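Local coordinates for protein Cow rumen GH26 endo-mannanase (Metagenome, PDB 6UEH) that probably hydrolyses internal beta-1,4-mannosidic linkages of mannans such as galactomannan, as a family 26 endo-mannanase that also carries a CBM6-like accessory domain, at residues Y199-P212 with W227-I241. Sequence-based numbering, arbitrary orientation.
Sequences YPAIRGFDFMNYNP and WVKERGGIATASWHI. With ACT (acetate ion), chain D.
Ile202-Asp206 and Ile234-Ser238 pair as adjacent parallel strands of the (beta/alpha)8 barrel, joined as a beta-alpha-beta unit whose crossover helix carries Trp227 in its last turns. Backbone bonds run from Ala201 O through Phe207 N. Trp227 closes the N-terminal end of the pair: its indole NE1 gives a bent bond (141°) to Ala201 O, 3.2 Å away, meeting that carbonyl from the opposite face to Ile234 N. Arg203 lies over the indole, with CB 3.4 Å from the centroid of the five-membered ring, a CH-pi contact. The Arg203 chain runs extended from CG, itself anti to the backbone N (chi1 -178°), and lays CD over the CD2-CE3 side of the six-membered ring. The guanidinium thus arrives near Arg231, whose own guanidinium has Trp227 CZ3 over its centre; Glu175 takes NH2 of Arg203, while Glu186 pairs with NH1 of each arginine and probably offsets their like charges. With an alanine in place of Trp227, Ala201 O is likely to lose one of its two donors, and a gap to open beneath the Arg203 chain. Farther along, Phe207 CE2 abuts Ala237 CB at 3.5 Å. At the C-terminal end, where TIM barrels carry their active sites, Asp206 OD1 accepts His240 N through its syn lone pair. Asp206 OD2 takes Ser238 OG and His240 ND1 from opposite faces of the carboxylate, each at 2.6 Å. Beyond, His240 NE2 donates to O of an acetate ion, probably from the crystallisation liquor and also held by His312, at 2.6 Å.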
ATOM      1  N   TYR A 199      21.456 -10.409  -3.417  1.00 19.23           N
ATOM      2  CA  TYR A 199      21.108  -9.089  -3.933  1.00 18.31           C
ATOM      3  C   TYR A 199      19.587  -8.948  -3.998  1.00 18.17           C
ATOM      4  O   TYR A 199      18.881  -9.935  -4.197  1.00 20.99           O
ATOM      5  CB  TYR A 199      21.701  -8.865  -5.325  1.00 18.51           C
ATOM      6  CG  TYR A 199      23.162  -8.480  -5.361  1.00 19.02           C
ATOM      7  CD1 TYR A 199      23.580  -7.222  -4.949  1.00 18.85           C
ATOM      8  CD2 TYR A 199      24.120  -9.360  -5.846  1.00 20.12           C
ATOM      9  CE1 TYR A 199      24.913  -6.859  -4.997  1.00 20.21           C
ATOM     10  CE2 TYR A 199      25.458  -9.007  -5.901  1.00 21.47           C
ATOM     11  CZ  TYR A 199      25.848  -7.756  -5.475  1.00 21.41           C
ATOM     12  OH  TYR A 199      27.176  -7.395  -5.526  1.00 21.41           O
ATOM     13  N   PRO A 200      19.074  -7.720  -3.839  1.00 16.77           N
ATOM     14  CA  PRO A 200      17.641  -7.521  -4.076  1.00 16.18           C
ATOM     15  C   PRO A 200      17.307  -7.762  -5.544  1.00 16.57           C
ATOM     16  O   PRO A 200      18.151  -7.510  -6.405  1.00 16.23           O
ATOM     17  CB  PRO A 200      17.420  -6.056  -3.693  1.00 16.28           C
ATOM     18  CG  PRO A 200      18.753  -5.416  -3.912  1.00 16.00           C
ATOM     19  CD  PRO A 200      19.760  -6.458  -3.510  1.00 16.38           C
ATOM     20  N   ALA A 201      16.104  -8.250  -5.824  1.00 15.84           N
ATOM     21  CA  ALA A 201      15.699  -8.516  -7.199  1.00 15.91           C
ATOM     22  C   ALA A 201      15.290  -7.226  -7.901  1.00 15.70           C
ATOM     23  O   ALA A 201      15.606  -7.014  -9.074  1.00 15.84           O
ATOM     24  CB  ALA A 201      14.559  -9.526  -7.231  1.00 15.87           C
ATOM     25  N   ILE A 202      14.584  -6.371  -7.170  1.00 15.39           N
ATOM     26  CA  ILE A 202      14.091  -5.104  -7.697  1.00 15.20           C
ATOM     27  C   ILE A 202      15.000  -3.950  -7.275  1.00 17.69           C
ATOM     28  O   ILE A 202      15.384  -3.846  -6.113  1.00 15.19           O
ATOM     29  CB  ILE A 202      12.642  -4.832  -7.219  1.00 14.90           C
ATOM     30  CG1 ILE A 202      11.677  -5.838  -7.853  1.00 14.94           C
ATOM     31  CG2 ILE A 202      12.215  -3.406  -7.536  1.00 15.76           C
ATOM     32  CD1 ILE A 202      10.246  -5.708  -7.373  1.00 14.70           C
ATOM     33  N   ARG A 203      15.357  -3.094  -8.225  1.00 16.92           N
ATOM     34  CA  ARG A 203      16.132  -1.900  -7.909  1.00 15.31           C
ATOM     35  C   ARG A 203      15.298  -0.654  -8.194  1.00 15.57           C
ATOM     36  O   ARG A 203      14.659  -0.553  -9.241  1.00 15.08           O
ATOM     37  CB  ARG A 203      17.439  -1.874  -8.706  1.00 15.64           C
ATOM     38  CG  ARG A 203      18.343  -0.682  -8.412  1.00 18.27           C
ATOM     39  CD  ARG A 203      19.766  -0.951  -8.895  1.00 18.13           C
ATOM     40  NE  ARG A 203      20.649   0.200  -8.723  1.00 18.10           N
ATOM     41  CZ  ARG A 203      21.967   0.113  -8.564  1.00 19.16           C
ATOM     42  NH1 ARG A 203      22.556  -1.075  -8.537  1.00 16.88           N
ATOM     43  NH2 ARG A 203      22.696   1.212  -8.416  1.00 16.84           N
ATOM     44  N   GLY A 204      15.292   0.278  -7.246  1.00 15.01           N
ATOM     45  CA  GLY A 204      14.519   1.498  -7.380  1.00 14.85           C
ATOM     46  C   GLY A 204      15.356   2.657  -7.881  1.00 15.04           C
ATOM     47  O   GLY A 204      16.464   2.891  -7.395  1.00 15.23           O
ATOM     48  N   PHE A 205      14.822   3.381  -8.860  1.00 16.25           N
ATOM     49  CA  PHE A 205      15.509   4.518  -9.457  1.00 15.20           C
ATOM     50  C   PHE A 205      14.641   5.770  -9.357  1.00 17.27           C
ATOM     51  O   PHE A 205      13.547   5.731  -8.795  1.00 14.88           O
ATOM     52  CB  PHE A 205      15.854   4.240 -10.925  1.00 15.36           C
ATOM     53  CG  PHE A 205      16.673   2.992 -11.141  1.00 15.52           C
ATOM     54  CD1 PHE A 205      16.057   1.758 -11.293  1.00 17.31           C
ATOM     55  CD2 PHE A 205      18.055   3.057 -11.217  1.00 15.80           C
ATOM     56  CE1 PHE A 205      16.808   0.610 -11.504  1.00 17.62           C
ATOM     57  CE2 PHE A 205      18.811   1.916 -11.428  1.00 18.26           C
ATOM     58  CZ  PHE A 205      18.186   0.694 -11.576  1.00 18.37           C
ATOM     59  N   ASP A 206      15.129   6.877  -9.911  1.00 17.88           N
ATOM     60  CA  ASP A 206      14.365   8.123  -9.945  1.00 17.99           C
ATOM     61  C   ASP A 206      14.872   9.029 -11.062  1.00 17.98           C
ATOM     62  O   ASP A 206      16.079   9.197 -11.230  1.00 15.72           O
ATOM     63  CB  ASP A 206      14.446   8.853  -8.600  1.00 17.42           C
ATOM     64  CG  ASP A 206      13.283   9.808  -8.382  1.00 17.80           C
ATOM     65  OD1 ASP A 206      13.191  10.820  -9.110  1.00 16.73           O
ATOM     66  OD2 ASP A 206      12.462   9.547  -7.477  1.00 17.68           O
ATOM     67  N   PHE A 207      13.946   9.621 -11.813  1.00 15.46           N
ATOM     68  CA  PHE A 207      14.300  10.427 -12.977  1.00 15.70           C
ATOM     69  C   PHE A 207      14.231  11.929 -12.721  1.00 16.44           C
ATOM     70  O   PHE A 207      14.135  12.715 -13.662  1.00 17.31           O
ATOM     71  CB  PHE A 207      13.391  10.072 -14.158  1.00 17.80           C
ATOM     72  CG  PHE A 207      13.664   8.717 -14.742  1.00 17.98           C
ATOM     73  CD1 PHE A 207      14.673   8.544 -15.675  1.00 17.67           C
ATOM     74  CD2 PHE A 207      12.919   7.616 -14.354  1.00 18.11           C
ATOM     75  CE1 PHE A 207      14.934   7.297 -16.210  1.00 15.87           C
ATOM     76  CE2 PHE A 207      13.174   6.370 -14.888  1.00 16.53           C
ATOM     77  CZ  PHE A 207      14.183   6.210 -15.816  1.00 15.68           C
ATOM     78  N   MET A 208      14.302  12.327 -11.455  1.00 17.39           N
ATOM     79  CA  MET A 208      14.097  13.724 -11.078  1.00 17.22           C
ATOM     80  C   MET A 208      15.108  14.689 -11.704  1.00 18.02           C
ATOM     81  O   MET A 208      14.782  15.846 -11.972  1.00 17.52           O
ATOM     82  CB  MET A 208      14.130  13.864  -9.553  1.00 15.92           C
ATOM     83  CG  MET A 208      15.413  13.358  -8.912  1.00 16.02           C
ATOM     84  SD  MET A 208      15.314  13.325  -7.111  1.00 26.55           S
ATOM     85  CE  MET A 208      15.045  15.060  -6.767  1.00 21.77           C
ATOM     86  N   ASN A 209      16.328  14.220 -11.951  1.00 18.64           N
ATOM     87  CA  ASN A 209      17.386  15.114 -12.415  1.00 19.37           C
ATOM     88  C   ASN A 209      17.364  15.377 -13.919  1.00 19.42           C
ATOM     89  O   ASN A 209      18.148  16.177 -14.426  1.00 17.31           O
ATOM     90  CB  ASN A 209      18.751  14.569 -11.996  1.00 19.77           C
ATOM     91  CG  ASN A 209      18.992  14.710 -10.508  1.00 21.13           C
ATOM     92  OD1 ASN A 209      18.643  15.729  -9.910  1.00 20.43           O
ATOM     93  ND2 ASN A 209      19.574  13.682  -9.896  1.00 21.48           N
ATOM     94  N   TYR A 210      16.461  14.709 -14.627  1.00 16.06           N
ATOM     95  CA  TYR A 210      16.233  15.013 -16.034  1.00 16.07           C
ATOM     96  C   TYR A 210      15.112  16.041 -16.152  1.00 17.00           C
ATOM     97  O   TYR A 210      14.069  15.762 -16.742  1.00 16.59           O
ATOM     98  CB  TYR A 210      15.872  13.752 -16.820  1.00 16.64           C
ATOM     99  CG  TYR A 210      16.908  12.646 -16.784  1.00 17.27           C
ATOM    100  CD1 TYR A 210      17.940  12.597 -17.715  1.00 17.94           C
ATOM    101  CD2 TYR A 210      16.837  11.635 -15.834  1.00 16.69           C
ATOM    102  CE1 TYR A 210      18.882  11.576 -17.691  1.00 17.55           C
ATOM    103  CE2 TYR A 210      17.770  10.612 -15.801  1.00 16.65           C
ATOM    104  CZ  TYR A 210      18.790  10.587 -16.730  1.00 17.70           C
ATOM    105  OH  TYR A 210      19.714   9.567 -16.695  1.00 18.05           O
ATOM    106  N   ASN A 211      15.328  17.226 -15.585  1.00 18.20           N
ATOM    107  CA  ASN A 211      14.287  18.253 -15.508  1.00 18.70           C
ATOM    108  C   ASN A 211      14.703  19.555 -16.209  1.00 18.71           C
ATOM    109  O   ASN A 211      15.884  19.762 -16.480  1.00 18.62           O
ATOM    110  CB  ASN A 211      13.937  18.525 -14.043  1.00 17.89           C
ATOM    111  CG  ASN A 211      15.062  19.206 -13.294  1.00 18.16           C
ATOM    112  OD1 ASN A 211      15.229  20.424 -13.380  1.00 17.88           O
ATOM    113  ND2 ASN A 211      15.837  18.426 -12.547  1.00 17.63           N
ATOM    114  N   PRO A 212      13.731  20.434 -16.512  1.00 18.90           N
ATOM    115  CA  PRO A 212      14.051  21.669 -17.242  1.00 19.33           C
ATOM    116  C   PRO A 212      14.636  22.803 -16.396  1.00 21.03           C
ATOM    117  O   PRO A 212      14.922  23.866 -16.950  1.00 22.84           O
ATOM    118  CB  PRO A 212      12.690  22.100 -17.812  1.00 18.94           C
ATOM    119  CG  PRO A 212      11.810  20.893 -17.706  1.00 19.42           C
ATOM    120  CD  PRO A 212      12.280  20.191 -16.478  1.00 19.18           C
ATOM    121  N   TRP A 227      21.082  -2.832 -14.815  1.00 15.72           N
ATOM    122  CA  TRP A 227      20.390  -3.685 -13.852  1.00 14.87           C
ATOM    123  C   TRP A 227      19.553  -4.751 -14.549  1.00 17.85           C
ATOM    124  O   TRP A 227      19.608  -5.928 -14.192  1.00 14.76           O
ATOM    125  CB  TRP A 227      19.503  -2.843 -12.932  1.00 15.14           C
ATOM    126  CG  TRP A 227      18.871  -3.634 -11.825  1.00 15.51           C
ATOM    127  CD1 TRP A 227      17.567  -4.037 -11.740  1.00 15.08           C
ATOM    128  CD2 TRP A 227      19.521  -4.131 -10.651  1.00 15.70           C
ATOM    129  NE1 TRP A 227      17.367  -4.751 -10.582  1.00 14.95           N
ATOM    130  CE2 TRP A 227      18.553  -4.825  -9.897  1.00 16.23           C
ATOM    131  CE3 TRP A 227      20.829  -4.059 -10.162  1.00 16.26           C
ATOM    132  CZ2 TRP A 227      18.848  -5.433  -8.680  1.00 18.22           C
ATOM    133  CZ3 TRP A 227      21.122  -4.666  -8.955  1.00 17.39           C
ATOM    134  CH2 TRP A 227      20.135  -5.344  -8.228  1.00 19.75           C
ATOM    135  N   VAL A 228      18.787  -4.335 -15.551  1.00 17.70           N
ATOM    136  CA  VAL A 228      17.869  -5.239 -16.232  1.00 17.12           C
ATOM    137  C   VAL A 228      18.576  -6.128 -17.251  1.00 18.44           C
ATOM    138  O   VAL A 228      18.473  -7.353 -17.189  1.00 18.66           O
ATOM    139  CB  VAL A 228      16.746  -4.459 -16.946  1.00 16.30           C
ATOM    140  CG1 VAL A 228      15.887  -5.400 -17.778  1.00 17.57           C
ATOM    141  CG2 VAL A 228      15.896  -3.702 -15.934  1.00 14.63           C
ATOM    142  N   LYS A 229      19.297  -5.510 -18.179  1.00 19.71           N
ATOM    143  CA  LYS A 229      19.852  -6.230 -19.320  1.00 22.77           C
ATOM    144  C   LYS A 229      21.124  -7.012 -18.992  1.00 23.49           C
ATOM    145  O   LYS A 229      21.419  -8.017 -19.638  1.00 24.64           O
ATOM    146  CB  LYS A 229      20.129  -5.255 -20.469  1.00 26.65           C
ATOM    147  CG  LYS A 229      18.896  -4.495 -20.941  1.00 29.17           C
ATOM    148  CD  LYS A 229      17.998  -5.354 -21.822  1.00 32.71           C
ATOM    149  CE  LYS A 229      18.538  -5.437 -23.244  1.00 36.91           C
ATOM    150  NZ  LYS A 229      17.685  -6.276 -24.131  1.00 39.54           N
ATOM    151  N   GLU A 230      21.876  -6.562 -17.994  1.00 23.49           N
ATOM    152  CA  GLU A 230      23.146  -7.209 -17.680  1.00 26.40           C
ATOM    153  C   GLU A 230      23.104  -8.032 -16.393  1.00 24.50           C
ATOM    154  O   GLU A 230      23.791  -9.046 -16.285  1.00 24.01           O
ATOM    155  CB  GLU A 230      24.266  -6.169 -17.599  1.00 32.00           C
ATOM    156  CG  GLU A 230      24.582  -5.520 -18.941  1.00 37.54           C
ATOM    157  CD  GLU A 230      25.812  -4.635 -18.895  1.00 43.72           C
ATOM    158  OE1 GLU A 230      26.226  -4.241 -17.784  1.00 45.14           O
ATOM    159  OE2 GLU A 230      26.366  -4.335 -19.974  1.00 47.21           O
ATOM    160  N   ARG A 231      22.298  -7.613 -15.423  1.00 22.37           N
ATOM    161  CA  ARG A 231      22.212  -8.348 -14.164  1.00 24.71           C
ATOM    162  C   ARG A 231      20.931  -9.168 -14.043  1.00 23.53           C
ATOM    163  O   ARG A 231      20.783  -9.961 -13.113  1.00 25.03           O
ATOM    164  CB  ARG A 231      22.333  -7.391 -12.979  1.00 25.80           C
ATOM    165  CG  ARG A 231      23.710  -6.772 -12.851  1.00 29.25           C
ATOM    166  CD  ARG A 231      24.024  -6.421 -11.412  1.00 30.66           C
ATOM    167  NE  ARG A 231      24.146  -4.981 -11.218  1.00 30.72           N
ATOM    168  CZ  ARG A 231      24.510  -4.414 -10.074  1.00 32.12           C
ATOM    169  NH1 ARG A 231      24.596  -3.094  -9.985  1.00 32.44           N
ATOM    170  NH2 ARG A 231      24.788  -5.170  -9.018  1.00 32.45           N
ATOM    171  N   GLY A 232      20.012  -8.977 -14.983  1.00 21.31           N
ATOM    172  CA  GLY A 232      18.783  -9.749 -15.021  1.00 20.58           C
ATOM    173  C   GLY A 232      17.787  -9.361 -13.945  1.00 19.39           C
ATOM    174  O   GLY A 232      16.946 -10.167 -13.543  1.00 17.97           O
ATOM    175  N   GLY A 233      17.878  -8.119 -13.483  1.00 18.07           N
ATOM    176  CA  GLY A 233      17.010  -7.641 -12.424  1.00 17.04           C
ATOM    177  C   GLY A 233      15.755  -6.949 -12.918  1.00 16.88           C
ATOM    178  O   GLY A 233      15.532  -6.817 -14.124  1.00 16.08           O
ATOM    179  N   ILE A 234      14.935  -6.516 -11.967  1.00 15.99           N
ATOM    180  CA  ILE A 234      13.703  -5.795 -12.249  1.00 15.09           C
ATOM    181  C   ILE A 234      13.867  -4.338 -11.831  1.00 14.71           C
ATOM    182  O   ILE A 234      14.396  -4.058 -10.759  1.00 15.06           O
ATOM    183  CB  ILE A 234      12.503  -6.418 -11.503  1.00 14.92           C
ATOM    184  CG1 ILE A 234      12.306  -7.875 -11.936  1.00 15.99           C
ATOM    185  CG2 ILE A 234      11.237  -5.608 -11.740  1.00 14.36           C
ATOM    186  CD1 ILE A 234      11.212  -8.593 -11.176  1.00 16.97           C
ATOM    187  N   ALA A 235      13.422  -3.413 -12.674  1.00 12.95           N
ATOM    188  CA  ALA A 235      13.581  -1.994 -12.375  1.00 13.25           C
ATOM    189  C   ALA A 235      12.256  -1.319 -12.026  1.00 12.73           C
ATOM    190  O   ALA A 235      11.241  -1.548 -12.682  1.00 13.05           O
ATOM    191  CB  ALA A 235      14.237  -1.280 -13.552  1.00 12.53           C
ATOM    192  N   THR A 236      12.275  -0.495 -10.982  1.00 12.78           N
ATOM    193  CA  THR A 236      11.161   0.399 -10.688  1.00 13.14           C
ATOM    194  C   THR A 236      11.704   1.821 -10.562  1.00 13.34           C
ATOM    195  O   THR A 236      12.872   2.017 -10.223  1.00 13.60           O
ATOM    196  CB  THR A 236      10.402  -0.002  -9.398  1.00 15.48           C
ATOM    197  OG1 THR A 236       9.239   0.822  -9.245  1.00 14.86           O
ATOM    198  CG2 THR A 236      11.287   0.148  -8.170  1.00 16.46           C
ATOM    199  N   ALA A 237      10.875   2.817 -10.855  1.00 12.85           N
ATOM    200  CA  ALA A 237      11.348   4.194 -10.768  1.00 13.86           C
ATOM    201  C   ALA A 237      10.251   5.187 -10.408  1.00 15.16           C
ATOM    202  O   ALA A 237       9.134   5.125 -10.929  1.00 14.54           O
ATOM    203  CB  ALA A 237      12.009   4.601 -12.076  1.00 14.05           C
ATOM    204  N   SER A 238      10.586   6.105  -9.506  1.00 15.00           N
ATOM    205  CA  SER A 238       9.718   7.228  -9.189  1.00 16.09           C
ATOM    206  C   SER A 238      10.193   8.459  -9.957  1.00 14.97           C
ATOM    207  O   SER A 238      11.140   8.382 -10.742  1.00 15.28           O
ATOM    208  CB  SER A 238       9.696   7.491  -7.679  1.00 17.11           C
ATOM    209  OG  SER A 238      11.004   7.464  -7.129  1.00 17.12           O
ATOM    210  N   TRP A 239       9.542   9.593  -9.729  1.00 14.50           N
ATOM    211  CA  TRP A 239       9.826  10.800 -10.498  1.00 15.64           C
ATOM    212  C   TRP A 239       9.590  12.047  -9.647  1.00 16.53           C
ATOM    213  O   TRP A 239       8.541  12.677  -9.741  1.00 17.39           O
ATOM    214  CB  TRP A 239       8.952  10.831 -11.759  1.00 15.89           C
ATOM    215  CG  TRP A 239       9.231  11.954 -12.716  1.00 16.53           C
ATOM    216  CD1 TRP A 239      10.438  12.540 -12.976  1.00 17.64           C
ATOM    217  CD2 TRP A 239       8.273  12.625 -13.545  1.00 18.04           C
ATOM    218  NE1 TRP A 239      10.288  13.533 -13.917  1.00 18.06           N
ATOM    219  CE2 TRP A 239       8.969  13.606 -14.280  1.00 19.15           C
ATOM    220  CE3 TRP A 239       6.892  12.492 -13.734  1.00 18.22           C
ATOM    221  CZ2 TRP A 239       8.330  14.451 -15.190  1.00 19.53           C
ATOM    222  CZ3 TRP A 239       6.261  13.330 -14.640  1.00 19.51           C
ATOM    223  CH2 TRP A 239       6.980  14.296 -15.355  1.00 19.86           C
ATOM    224  N   HIS A 240      10.568  12.390  -8.811  1.00 17.49           N
ATOM    225  CA  HIS A 240      10.460  13.558  -7.937  1.00 19.09           C
ATOM    226  C   HIS A 240      10.634  14.866  -8.708  1.00 19.57           C
ATOM    227  O   HIS A 240      11.536  15.654  -8.410  1.00 19.87           O
ATOM    228  CB  HIS A 240      11.495  13.491  -6.808  1.00 19.16           C
ATOM    229  CG  HIS A 240      11.148  12.525  -5.718  1.00 20.30           C
ATOM    230  ND1 HIS A 240      11.309  11.162  -5.850  1.00 19.56           N
ATOM    231  CD2 HIS A 240      10.654  12.727  -4.474  1.00 22.08           C
ATOM    232  CE1 HIS A 240      10.928  10.566  -4.734  1.00 21.28           C
ATOM    233  NE2 HIS A 240      10.525  11.493  -3.883  1.00 22.87           N
ATOM    234  N   ILE A 241       9.764  15.102  -9.686  1.00 17.95           N
ATOM    235  CA  ILE A 241       9.878  16.286 -10.527  1.00 16.80           C
ATOM    236  C   ILE A 241       9.533  17.557  -9.744  1.00 18.46           C
ATOM    237  O   ILE A 241       8.439  17.693  -9.191  1.00 16.84           O
ATOM    238  CB  ILE A 241       8.982  16.171 -11.792  1.00 17.68           C
ATOM    239  CG1 ILE A 241       9.053  17.454 -12.625  1.00 17.19           C
ATOM    240  CG2 ILE A 241       7.540  15.813 -11.430  1.00 17.55           C
ATOM    241  CD1 ILE A 241      10.430  17.738 -13.197  1.00 16.43           C
TER
HETATM  242  C   ACT D 603      10.044   9.817  -1.134  1.00 27.04           C
HETATM  243  O   ACT D 603      10.142  11.051  -1.313  1.00 26.89           O
HETATM  244  OXT ACT D 603       9.464   9.178  -2.039  1.00 25.18           O
HETATM  245  CH3 ACT D 603      10.595   9.148   0.090  1.00 27.65           C
HETATM  246  O   HOH W   1      13.133  17.851 -10.521  1.00 22.68           O
HETATM  247  O   HOH W   2      11.397  15.510 -16.122  1.00 18.57           O